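Local structure of uncharacterized protein VP1736 (Vibrio parahaemolyticus, 3LXQ) at residues A[158-164]-A[191-196]; A[174-180]-A[240-246]; A[339-345]-A[376-380]. The protein is of unknown function but contains a sulfatase-family domain of the alkaline phosphatase clan, with helices packed about a central beta-sheet. All blocks are in the same frame, centred on the assembly; numbering follows the deposited sequence.

Overall arrangement
Contacts 1 and 2 are neighbours, their centres about 15 Å apart, and their segments alternate along the chain: strand 175-180 of contact 2 leads on to helix 189-195 of contact 1. They touch where Phe193 packs on Phe178 and Leu244. Contact 2 is buried sheet core, a ladder of backbone bonds lined with apolar side chains. Contact 1 is partly buried and held mainly by one asparagine, which binds a loop to a helix end. Contact 3, about 24 Å from each of the others between centres, reaches the same large sheet as contact 2 but on the opposite side of the chain's centre; there, buried charged and amide side chains join it to a second, antiparallel sheet.

Contact 1 (A[158-164]-A[191-196]); sequences SQTGFFT and TFFFGN
Asn196 and the loop 158-164 are joined through both ends of the asparagine amide. Its OD1 accepts from Phe162 N at 2.8 Å, while ND2 donates to Ser158 O at 3.0 Å. The same ND2 also donates to Phe192 O, one helical turn back, at 2.9 Å and on a lone pair in the carbonyl plane. These three bonds fix the rotation of the amide, and asparagine suits the place because it offers a donor and an acceptor on a short stem. A third link across the contact runs from Thr164 OG1 to Asn196 O, 2.7 Å; this hydroxyl also caps Asp167 N.

Packing surrounds the polar core. A chi1 of -180° carries the Phe192 ring toward the loop, where its edge meets Ser158 O, with CE1 3.2 Å from that oxygen, and one face lies near Asn196 CG. Gly195 brings its CA to 3.4 Å from Gln159 O in a CA-H...O contact; with no side chain, it lets the backbones come this close. Asn196, following helix 189-195, thus ties that helix to the loop between helices 133-141 and 165-171 of the sulfatase-like domain.

Contact 2 (A[174-180]-A[240-246]); sequences YHTQFIY and PFFSLVF
Strands 175-180 and 241-246 run parallel, their axes 4.6 Å apart and 16° from aligned, joined by six backbone hydrogen bonds, the first from His175 N to Pro240 O and the last from Phe246 N to Ile179 O. They belong to the large mixed sheet of the sulfatase-like domain, where 241-246 lies between 175-180 and 87-93.

One face carries Thr176 and the apolar Phe178, Phe242, Leu244 and Phe246, suited to burial under helices. Phe178, set alongside Leu244 by a chi1 of 171°, points the same way, its CD1 3.8 Å from Leu244 CG; its CE1 reaches Phe246 CB at 3.8 Å. The ring also meets Phe193 edge-to-face. The Thr176 methyl CG2 comes to the edge of the Phe242 ring, while its hydroxyl bonds to Gly197 O. On the other face Ile179 CD1 meets Val245 CG2 at 4.0 Å, and Gln177 and Ser243 lie against helix 220-234.

Where the strands begin, Tyr174 supplies a broad flat surface, anchored by its hydroxyl to Lys86 O, and Pro240 a compact ring to fit it. Pro240 CB stands over the centre of the Tyr174 ring in a CH-pi contact, 3.6 Å from the centroid and 13° off the ring normal.

Contact 3 (A[339-345]-A[376-380]); sequences RIANNID and ERAMM
Segments 339-345 and 376-380 approach most closely in the backbone at Ile340 and Glu376 and at Asn342 and Ala378, with a weak bond from Arg377 N to Ile340 O at 3.4 Å. The contact joins two sheets: 341-342 pairs with 121-127 in the large mixed sheet of the sulfatase-like domain, and 377-382 is an outermost strand of a five-stranded antiparallel sheet.

Asn342 acts as a substitute peptide group toward Met379, a selenomethionine. Its OD1 accepts from Met379 N at 2.6 Å, in the carbonyl plane and on a lone pair, and ND2 returns a bond to Met379 O at 3.0 Å; ND2 also donates to Tyr127 O, tying in strand 121-127. Ile340 CG2 packs on the CB of small Ala378 at 3.7 Å. Glu376 takes Ile340 N on OE1 at 3.1 Å from above the carboxylate plane, and that oxygen also salt-bridges Arg391.

Arg377 points away from the other segment at its root, but its chain bends at chi2 (89°) and swings the guanidinium back to buried Asp345. The two flat groups are nearly coplanar, 3° apart, and meet end-on in a salt bridge, Arg377 NH2 to Asp345 OD1 at 2.9 Å and Arg377 NH1 to Asp345 OD2 at 3.0 Å, each on a syn lone pair. Asp345 OD2 is gripped a second time, by Asn342 N at 2.8 Å from above the carboxylate plane.

Contact 1 (A[158-164]-A[191-196])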
loop_
_atom_site.group_PDB
_atom_site.type_symbol
_atom_site.label_atom_id
_atom_site.label_comp_id
_atom_site.label_asym_id
_atom_site.label_seq_id
_atom_site.Cartn_x
_atom_site.Cartn_y
_atom_site.Cartn_z
ATOM N N SER A 158 -1.032 -11.377 15.255
ATOM C CA SER A 158 -0.063 -10.843 14.289
ATOM C C SER A 158 0.989 -9.899 14.885
ATOM O O SER A 158 1.713 -9.219 14.141
ATOM C CB SER A 158 -0.794 -10.160 13.138
ATOM O OG SER A 158 -2.073 -9.682 13.529
ATOM N N GLN A 159 1.082 -9.864 16.219
ATOM C CA GLN A 159 1.969 -8.912 16.896
ATOM C C GLN A 159 3.434 -9.352 16.893
ATOM O O GLN A 159 4.344 -8.541 17.114
ATOM C CB GLN A 159 1.480 -8.613 18.319
ATOM C CG GLN A 159 0.136 -7.889 18.361
ATOM C CD GLN A 159 0.097 -6.671 17.444
ATOM O OE1 GLN A 159 -0.616 -6.655 16.437
ATOM N NE2 GLN A 159 0.875 -5.647 17.787
ATOM N N THR A 160 3.654 -10.633 16.625
ATOM C CA THR A 160 4.995 -11.205 16.603
ATOM C C THR A 160 5.067 -12.324 15.573
ATOM O O THR A 160 4.111 -13.083 15.401
ATOM C CB THR A 160 5.417 -11.725 18.007
ATOM O OG1 THR A 160 6.718 -12.319 17.941
ATOM C CG2 THR A 160 4.415 -12.751 18.545
ATOM N N GLY A 161 6.208 -12.418 14.895
ATOM C CA GLY A 161 6.429 -13.447 13.886
ATOM C C GLY A 161 5.403 -13.546 12.760
ATOM O O GLY A 161 5.212 -14.612 12.190
ATOM N N PHE A 162 4.729 -12.447 12.439
ATOM C CA PHE A 162 3.866 -12.407 11.255
ATOM C C PHE A 162 4.767 -12.083 10.068
ATOM O O PHE A 162 5.814 -11.444 10.234
ATOM C CB PHE A 162 2.781 -11.344 11.429
ATOM C CG PHE A 162 1.601 -11.482 10.483
ATOM C CD1 PHE A 162 0.605 -12.426 10.717
ATOM C CD2 PHE A 162 1.463 -10.621 9.390
ATOM C CE1 PHE A 162 -0.485 -12.535 9.874
ATOM C CE2 PHE A 162 0.386 -10.732 8.522
ATOM C CZ PHE A 162 -0.604 -11.684 8.766
ATOM N N PHE A 163 4.392 -12.524 8.871
ATOM C CA PHE A 163 5.202 -12.184 7.718
ATOM C C PHE A 163 5.166 -10.692 7.379
ATOM O O PHE A 163 4.087 -10.104 7.221
ATOM C CB PHE A 163 4.871 -13.013 6.463
ATOM C CG PHE A 163 5.643 -12.549 5.264
ATOM C CD1 PHE A 163 6.936 -13.003 5.035
ATOM C CD2 PHE A 163 5.136 -11.549 4.449
ATOM C CE1 PHE A 163 7.674 -12.520 3.956
ATOM C CE2 PHE A 163 5.877 -11.059 3.378
ATOM C CZ PHE A 163 7.121 -11.545 3.122
ATOM N N THR A 164 6.355 -10.092 7.294
ATOM C CA THR A 164 6.535 -8.729 6.769
ATOM C C THR A 164 7.789 -8.695 5.876
ATOM O O THR A 164 8.732 -9.459 6.106
ATOM C CB THR A 164 6.710 -7.650 7.892
ATOM O OG1 THR A 164 7.960 -7.851 8.571
ATOM C CG2 THR A 164 5.565 -7.684 8.900
ATOM N N THR A 191 4.376 -1.089 18.101
ATOM C CA THR A 191 4.349 -2.444 18.641
ATOM C C THR A 191 4.335 -3.481 17.524
ATOM O O THR A 191 5.095 -4.444 17.552
ATOM C CB THR A 191 3.149 -2.639 19.609
ATOM O OG1 THR A 191 3.287 -1.732 20.711
ATOM C CG2 THR A 191 3.088 -4.067 20.156
ATOM N N PHE A 192 3.482 -3.277 16.528
ATOM C CA PHE A 192 3.480 -4.161 15.370
ATOM C C PHE A 192 4.803 -4.130 14.608
ATOM O O PHE A 192 5.256 -5.167 14.131
ATOM C CB PHE A 192 2.340 -3.818 14.423
ATOM C CG PHE A 192 2.278 -4.698 13.200
ATOM C CD1 PHE A 192 1.743 -5.980 13.273
ATOM C CD2 PHE A 192 2.734 -4.235 11.968
ATOM C CE1 PHE A 192 1.653 -6.784 12.139
ATOM C CE2 PHE A 192 2.638 -5.038 10.828
ATOM C CZ PHE A 192 2.104 -6.317 10.917
ATOM N N PHE A 193 5.401 -2.950 14.467
ATOM C CA PHE A 193 6.607 -2.831 13.656
ATOM C C PHE A 193 7.789 -3.460 14.393
ATOM O O PHE A 193 8.533 -4.239 13.804
ATOM C CB PHE A 193 6.903 -1.372 13.271
ATOM C CG PHE A 193 5.944 -0.776 12.254
ATOM C CD1 PHE A 193 5.287 -1.569 11.313
ATOM C CD2 PHE A 193 5.751 0.599 12.210
ATOM C CE1 PHE A 193 4.423 -1.001 10.365
ATOM C CE2 PHE A 193 4.904 1.169 11.275
ATOM C CZ PHE A 193 4.239 0.362 10.344
ATOM N N PHE A 194 7.927 -3.142 15.683
ATOM C CA PHE A 194 8.985 -3.696 16.549
ATOM C C PHE A 194 8.898 -5.207 16.723
ATOM O O PHE A 194 9.923 -5.887 16.783
ATOM C CB PHE A 194 8.976 -3.026 17.938
ATOM C CG PHE A 194 9.983 -1.918 18.100
ATOM C CD1 PHE A 194 10.768 -1.491 17.030
ATOM C CD2 PHE A 194 10.124 -1.280 19.332
ATOM C CE1 PHE A 194 11.695 -0.463 17.181
ATOM C CE2 PHE A 194 11.051 -0.240 19.506
ATOM C CZ PHE A 194 11.842 0.170 18.427
ATOM N N GLY A 195 7.677 -5.722 16.828
ATOM C CA GLY A 195 7.456 -7.161 16.920
ATOM C C GLY A 195 7.682 -7.902 15.605
ATOM O O GLY A 195 7.804 -9.134 15.596
ATOM N N ASN A 196 7.764 -7.163 14.496
ATOM C CA ASN A 196 7.826 -7.791 13.177
ATOM C C ASN A 196 8.916 -7.276 12.215
ATOM O O ASN A 196 8.631 -6.976 11.054
ATOM C CB ASN A 196 6.447 -7.734 12.499
ATOM C CG ASN A 196 5.409 -8.593 13.200
ATOM O OD1 ASN A 196 5.484 -9.816 13.182
ATOM N ND2 ASN A 196 4.417 -7.945 13.808
#

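Contact 2 (A[174-180]-A[240-246])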
loop_
_atom_site.group_PDB
_atom_site.type_symbol
_atom_site.label_atom_id
_atom_site.label_comp_id
_atom_site.label_asym_id
_atom_site.label_seq_id
_atom_site.Cartn_x
_atom_site.Cartn_y
_atom_site.Cartn_z
ATOM N N TYR A 174 19.466 -6.323 5.699
ATOM C CA TYR A 174 19.042 -4.919 5.629
ATOM C C TYR A 174 18.845 -4.283 7.009
ATOM O O TYR A 174 18.418 -4.948 7.965
ATOM C CB TYR A 174 17.703 -4.786 4.879
ATOM C CG TYR A 174 17.758 -4.746 3.360
ATOM C CD1 TYR A 174 18.191 -5.850 2.617
ATOM C CD2 TYR A 174 17.314 -3.616 2.661
ATOM C CE1 TYR A 174 18.204 -5.813 1.210
ATOM C CE2 TYR A 174 17.328 -3.569 1.266
ATOM C CZ TYR A 174 17.770 -4.667 0.553
ATOM O OH TYR A 174 17.809 -4.607 -0.814
ATOM N N HIS A 175 19.133 -2.987 7.101
ATOM C CA HIS A 175 18.648 -2.201 8.213
ATOM C C HIS A 175 17.217 -1.824 7.868
ATOM O O HIS A 175 16.932 -1.455 6.732
ATOM C CB HIS A 175 19.475 -0.939 8.410
ATOM C CG HIS A 175 19.054 -0.139 9.602
ATOM N ND1 HIS A 175 19.558 -0.366 10.867
ATOM C CD2 HIS A 175 18.166 0.875 9.725
ATOM C CE1 HIS A 175 19.002 0.482 11.714
ATOM N NE2 HIS A 175 18.150 1.243 11.047
ATOM N N THR A 176 16.317 -1.928 8.839
ATOM C CA THR A 176 14.898 -1.627 8.583
ATOM C C THR A 176 14.377 -0.570 9.548
ATOM O O THR A 176 14.650 -0.620 10.752
ATOM C CB THR A 176 14.027 -2.894 8.632
ATOM O OG1 THR A 176 14.245 -3.583 9.872
ATOM C CG2 THR A 176 14.376 -3.821 7.471
ATOM N N GLN A 177 13.636 0.398 9.012
ATOM C CA GLN A 177 13.174 1.526 9.812
ATOM C C GLN A 177 11.808 2.023 9.392
ATOM O O GLN A 177 11.344 1.747 8.292
ATOM C CB GLN A 177 14.181 2.687 9.784
ATOM C CG GLN A 177 14.366 3.319 8.412
ATOM C CD GLN A 177 15.149 4.618 8.444
ATOM O OE1 GLN A 177 15.850 4.922 9.416
ATOM N NE2 GLN A 177 15.034 5.398 7.373
ATOM N N PHE A 178 11.182 2.761 10.303
ATOM C CA PHE A 178 9.918 3.422 10.077
ATOM C C PHE A 178 10.137 4.875 10.454
ATOM O O PHE A 178 10.599 5.156 11.540
ATOM C CB PHE A 178 8.862 2.788 10.979
ATOM C CG PHE A 178 7.541 3.519 11.006
ATOM C CD1 PHE A 178 6.839 3.796 9.829
ATOM C CD2 PHE A 178 6.975 3.886 12.223
ATOM C CE1 PHE A 178 5.599 4.457 9.862
ATOM C CE2 PHE A 178 5.739 4.536 12.270
ATOM C CZ PHE A 178 5.047 4.820 11.083
ATOM N N ILE A 179 9.840 5.794 9.546
ATOM C CA ILE A 179 9.914 7.211 9.872
ATOM C C ILE A 179 8.506 7.800 9.883
ATOM O O ILE A 179 7.782 7.702 8.900
ATOM C CB ILE A 179 10.815 8.028 8.912
ATOM C CG1 ILE A 179 12.200 7.374 8.751
ATOM C CG2 ILE A 179 10.981 9.462 9.442
ATOM C CD1 ILE A 179 13.115 8.083 7.719
ATOM N N TYR A 180 8.167 8.434 11.000
ATOM C CA TYR A 180 6.858 9.023 11.247
ATOM C C TYR A 180 7.044 10.390 11.925
ATOM O O TYR A 180 8.024 10.599 12.637
ATOM C CB TYR A 180 6.085 8.077 12.162
ATOM C CG TYR A 180 4.621 8.378 12.354
ATOM C CD1 TYR A 180 3.789 8.615 11.269
ATOM C CD2 TYR A 180 4.059 8.372 13.634
ATOM C CE1 TYR A 180 2.450 8.872 11.447
ATOM C CE2 TYR A 180 2.713 8.628 13.829
ATOM C CZ TYR A 180 1.913 8.881 12.729
ATOM O OH TYR A 180 0.578 9.134 12.901
ATOM N N PRO A 240 22.347 -2.135 2.989
ATOM C CA PRO A 240 21.149 -1.711 2.294
ATOM C C PRO A 240 20.064 -1.461 3.344
ATOM O O PRO A 240 19.987 -2.189 4.344
ATOM C CB PRO A 240 20.801 -2.927 1.428
ATOM C CG PRO A 240 21.439 -4.092 2.124
ATOM C CD PRO A 240 22.708 -3.534 2.685
ATOM N N PHE A 241 19.259 -0.427 3.143
ATOM C CA PHE A 241 18.186 -0.123 4.085
ATOM C C PHE A 241 16.806 -0.174 3.452
ATOM O O PHE A 241 16.650 0.095 2.255
ATOM C CB PHE A 241 18.400 1.240 4.745
ATOM C CG PHE A 241 18.465 2.394 3.775
ATOM C CD1 PHE A 241 17.329 3.127 3.466
ATOM C CD2 PHE A 241 19.675 2.767 3.196
ATOM C CE1 PHE A 241 17.389 4.198 2.581
ATOM C CE2 PHE A 241 19.744 3.843 2.313
ATOM C CZ PHE A 241 18.597 4.557 2.006
ATOM N N PHE A 242 15.816 -0.506 4.285
ATOM C CA PHE A 242 14.402 -0.443 3.921
ATOM C C PHE A 242 13.712 0.541 4.856
ATOM O O PHE A 242 13.703 0.352 6.075
ATOM C CB PHE A 242 13.733 -1.828 4.007
ATOM C CG PHE A 242 12.217 -1.771 4.078
ATOM C CD1 PHE A 242 11.478 -1.143 3.075
ATOM C CD2 PHE A 242 11.537 -2.354 5.143
ATOM C CE1 PHE A 242 10.075 -1.088 3.137
ATOM C CE2 PHE A 242 10.140 -2.309 5.216
ATOM C CZ PHE A 242 9.408 -1.667 4.211
ATOM N N SER A 243 13.132 1.585 4.271
ATOM C CA SER A 243 12.494 2.638 5.034
ATOM C C SER A 243 11.027 2.850 4.668
ATOM O O SER A 243 10.688 3.096 3.510
ATOM C CB SER A 243 13.280 3.937 4.858
ATOM O OG SER A 243 12.721 4.985 5.636
ATOM N N LEU A 244 10.162 2.764 5.678
ATOM C CA LEU A 244 8.760 3.166 5.549
ATOM C C LEU A 244 8.581 4.550 6.173
ATOM O O LEU A 244 8.824 4.724 7.352
ATOM C CB LEU A 244 7.819 2.135 6.209
ATOM C CG LEU A 244 6.338 2.530 6.330
ATOM C CD1 LEU A 244 5.699 2.758 4.970
ATOM C CD2 LEU A 244 5.543 1.517 7.126
ATOM N N VAL A 245 8.150 5.514 5.360
ATOM C CA VAL A 245 7.972 6.905 5.756
ATOM C C VAL A 245 6.505 7.238 5.555
ATOM O O VAL A 245 5.982 7.068 4.457
ATOM C CB VAL A 245 8.797 7.856 4.869
ATOM C CG1 VAL A 245 8.572 9.293 5.285
ATOM C CG2 VAL A 245 10.305 7.501 4.881
ATOM N N PHE A 246 5.842 7.722 6.603
ATOM C CA PHE A 246 4.386 7.875 6.592
ATOM C C PHE A 246 3.992 9.299 6.933
ATOM O O PHE A 246 4.307 9.780 8.016
ATOM C CB PHE A 246 3.772 6.868 7.575
ATOM C CG PHE A 246 2.255 6.770 7.528
ATOM C CD1 PHE A 246 1.538 7.077 6.373
ATOM C CD2 PHE A 246 1.553 6.330 8.650
ATOM C CE1 PHE A 246 0.135 6.966 6.333
ATOM C CE2 PHE A 246 0.143 6.208 8.629
ATOM C CZ PHE A 246 -0.559 6.525 7.464
#

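Contact 3 (A[339-345]-A[376-380])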
loop_
_atom_site.group_PDB
_atom_site.type_symbol
_atom_site.label_atom_id
_atom_site.label_comp_id
_atom_site.label_asym_id
_atom_site.label_seq_id
_atom_site.Cartn_x
_atom_site.Cartn_y
_atom_site.Cartn_z
ATOM N N ARG A 339 -2.654 -1.446 -15.748
ATOM C CA ARG A 339 -3.106 -2.769 -15.259
ATOM C C ARG A 339 -3.747 -2.655 -13.882
ATOM O O ARG A 339 -3.152 -2.073 -12.979
ATOM C CB ARG A 339 -1.954 -3.795 -15.242
ATOM C CG ARG A 339 -1.390 -4.184 -16.629
ATOM C CD ARG A 339 -0.169 -5.129 -16.525
ATOM N NE ARG A 339 0.922 -4.556 -15.730
ATOM C CZ ARG A 339 2.054 -5.185 -15.406
ATOM N NH1 ARG A 339 2.284 -6.444 -15.784
ATOM N NH2 ARG A 339 2.970 -4.547 -14.687
ATOM N N ILE A 340 -4.961 -3.184 -13.722
ATOM C CA ILE A 340 -5.634 -3.126 -12.423
ATOM C C ILE A 340 -4.780 -3.873 -11.398
ATOM O O ILE A 340 -4.382 -5.019 -11.627
ATOM C CB ILE A 340 -7.072 -3.731 -12.425
ATOM C CG1 ILE A 340 -7.904 -3.163 -13.574
ATOM C CG2 ILE A 340 -7.786 -3.419 -11.089
ATOM C CD1 ILE A 340 -9.146 -3.946 -13.838
ATOM N N ALA A 341 -4.507 -3.210 -10.279
ATOM C CA ALA A 341 -3.665 -3.766 -9.222
ATOM C C ALA A 341 -4.109 -3.268 -7.850
ATOM O O ALA A 341 -4.931 -2.354 -7.752
ATOM C CB ALA A 341 -2.201 -3.410 -9.482
ATOM N N ASN A 342 -3.585 -3.902 -6.802
ATOM C CA ASN A 342 -3.808 -3.526 -5.412
ATOM C C ASN A 342 -2.487 -3.092 -4.822
ATOM O O ASN A 342 -1.434 -3.471 -5.321
ATOM C CB ASN A 342 -4.288 -4.722 -4.600
ATOM C CG ASN A 342 -5.800 -4.826 -4.504
ATOM O OD1 ASN A 342 -6.346 -5.927 -4.600
ATOM N ND2 ASN A 342 -6.475 -3.705 -4.252
ATOM N N ASN A 343 -2.538 -2.323 -3.745
ATOM C CA ASN A 343 -1.322 -2.028 -2.989
ATOM C C ASN A 343 -0.616 -3.265 -2.397
ATOM O O ASN A 343 0.587 -3.227 -2.163
ATOM C CB ASN A 343 -1.558 -0.939 -1.922
ATOM C CG ASN A 343 -2.761 -1.199 -1.032
ATOM O OD1 ASN A 343 -3.485 -2.194 -1.172
ATOM N ND2 ASN A 343 -2.979 -0.284 -0.089
ATOM N N ILE A 344 -1.351 -4.361 -2.175
ATOM C CA ILE A 344 -0.715 -5.634 -1.785
ATOM C C ILE A 344 0.170 -6.257 -2.898
ATOM O O ILE A 344 0.960 -7.173 -2.623
ATOM C CB ILE A 344 -1.729 -6.690 -1.273
ATOM C CG1 ILE A 344 -2.701 -7.104 -2.378
ATOM C CG2 ILE A 344 -2.492 -6.194 -0.034
ATOM C CD1 ILE A 344 -3.363 -8.424 -2.127
ATOM N N ASP A 345 0.063 -5.756 -4.129
ATOM C CA ASP A 345 0.968 -6.164 -5.217
ATOM C C ASP A 345 2.287 -5.400 -5.159
ATOM O O ASP A 345 3.266 -5.767 -5.820
ATOM C CB ASP A 345 0.326 -5.954 -6.599
ATOM C CG ASP A 345 -1.006 -6.682 -6.750
ATOM O OD1 ASP A 345 -1.129 -7.795 -6.225
ATOM O OD2 ASP A 345 -1.929 -6.139 -7.398
ATOM N N GLU A 376 -5.858 -9.128 -14.370
ATOM C CA GLU A 376 -5.940 -7.829 -13.708
ATOM C C GLU A 376 -7.078 -7.864 -12.709
ATOM O O GLU A 376 -8.146 -8.370 -13.026
ATOM C CB GLU A 376 -6.191 -6.719 -14.721
ATOM C CG GLU A 376 -5.048 -6.550 -15.699
ATOM C CD GLU A 376 -5.226 -5.343 -16.596
ATOM O OE1 GLU A 376 -6.091 -4.479 -16.307
ATOM O OE2 GLU A 376 -4.483 -5.275 -17.598
ATOM N N ARG A 377 -6.840 -7.337 -11.507
ATOM C CA ARG A 377 -7.850 -7.362 -10.435
ATOM C C ARG A 377 -7.505 -6.429 -9.286
ATOM O O ARG A 377 -6.330 -6.076 -9.074
ATOM C CB ARG A 377 -8.088 -8.787 -9.897
ATOM C CG ARG A 377 -6.906 -9.405 -9.111
ATOM C CD ARG A 377 -6.966 -9.069 -7.599
ATOM N NE ARG A 377 -5.752 -9.528 -6.911
ATOM C CZ ARG A 377 -4.618 -8.834 -6.805
ATOM N NH1 ARG A 377 -4.517 -7.608 -7.319
ATOM N NH2 ARG A 377 -3.574 -9.370 -6.159
ATOM N N ALA A 378 -8.545 -6.059 -8.543
ATOM C CA ALA A 378 -8.407 -5.320 -7.295
ATOM C C ALA A 378 -9.410 -5.854 -6.282
ATOM O O ALA A 378 -10.635 -5.949 -6.562
ATOM C CB ALA A 378 -8.642 -3.807 -7.524
HETATM N N MSE A 379 -8.894 -6.209 -5.116
HETATM C CA MSE A 379 -9.741 -6.523 -3.976
HETATM C C MSE A 379 -9.921 -5.269 -3.145
HETATM O O MSE A 379 -8.960 -4.569 -2.871
HETATM C CB MSE A 379 -9.097 -7.602 -3.098
HETATM C CG MSE A 379 -8.507 -8.759 -3.872
HETATM SE SE MSE A 379 -7.974 -10.075 -2.530
HETATM C CE MSE A 379 -6.405 -10.844 -3.474
HETATM N N MSE A 380 -11.145 -4.997 -2.721
HETATM C CA MSE A 380 -11.352 -3.889 -1.799
HETATM C C MSE A 380 -12.419 -4.144 -0.737
HETATM O O MSE A 380 -13.477 -4.733 -1.005
HETATM C CB MSE A 380 -11.479 -2.539 -2.529
HETATM C CG MSE A 380 -12.530 -2.457 -3.577
HETATM SE SE MSE A 380 -12.025 -1.394 -5.157
HETATM C CE MSE A 380 -12.542 -2.790 -6.407
#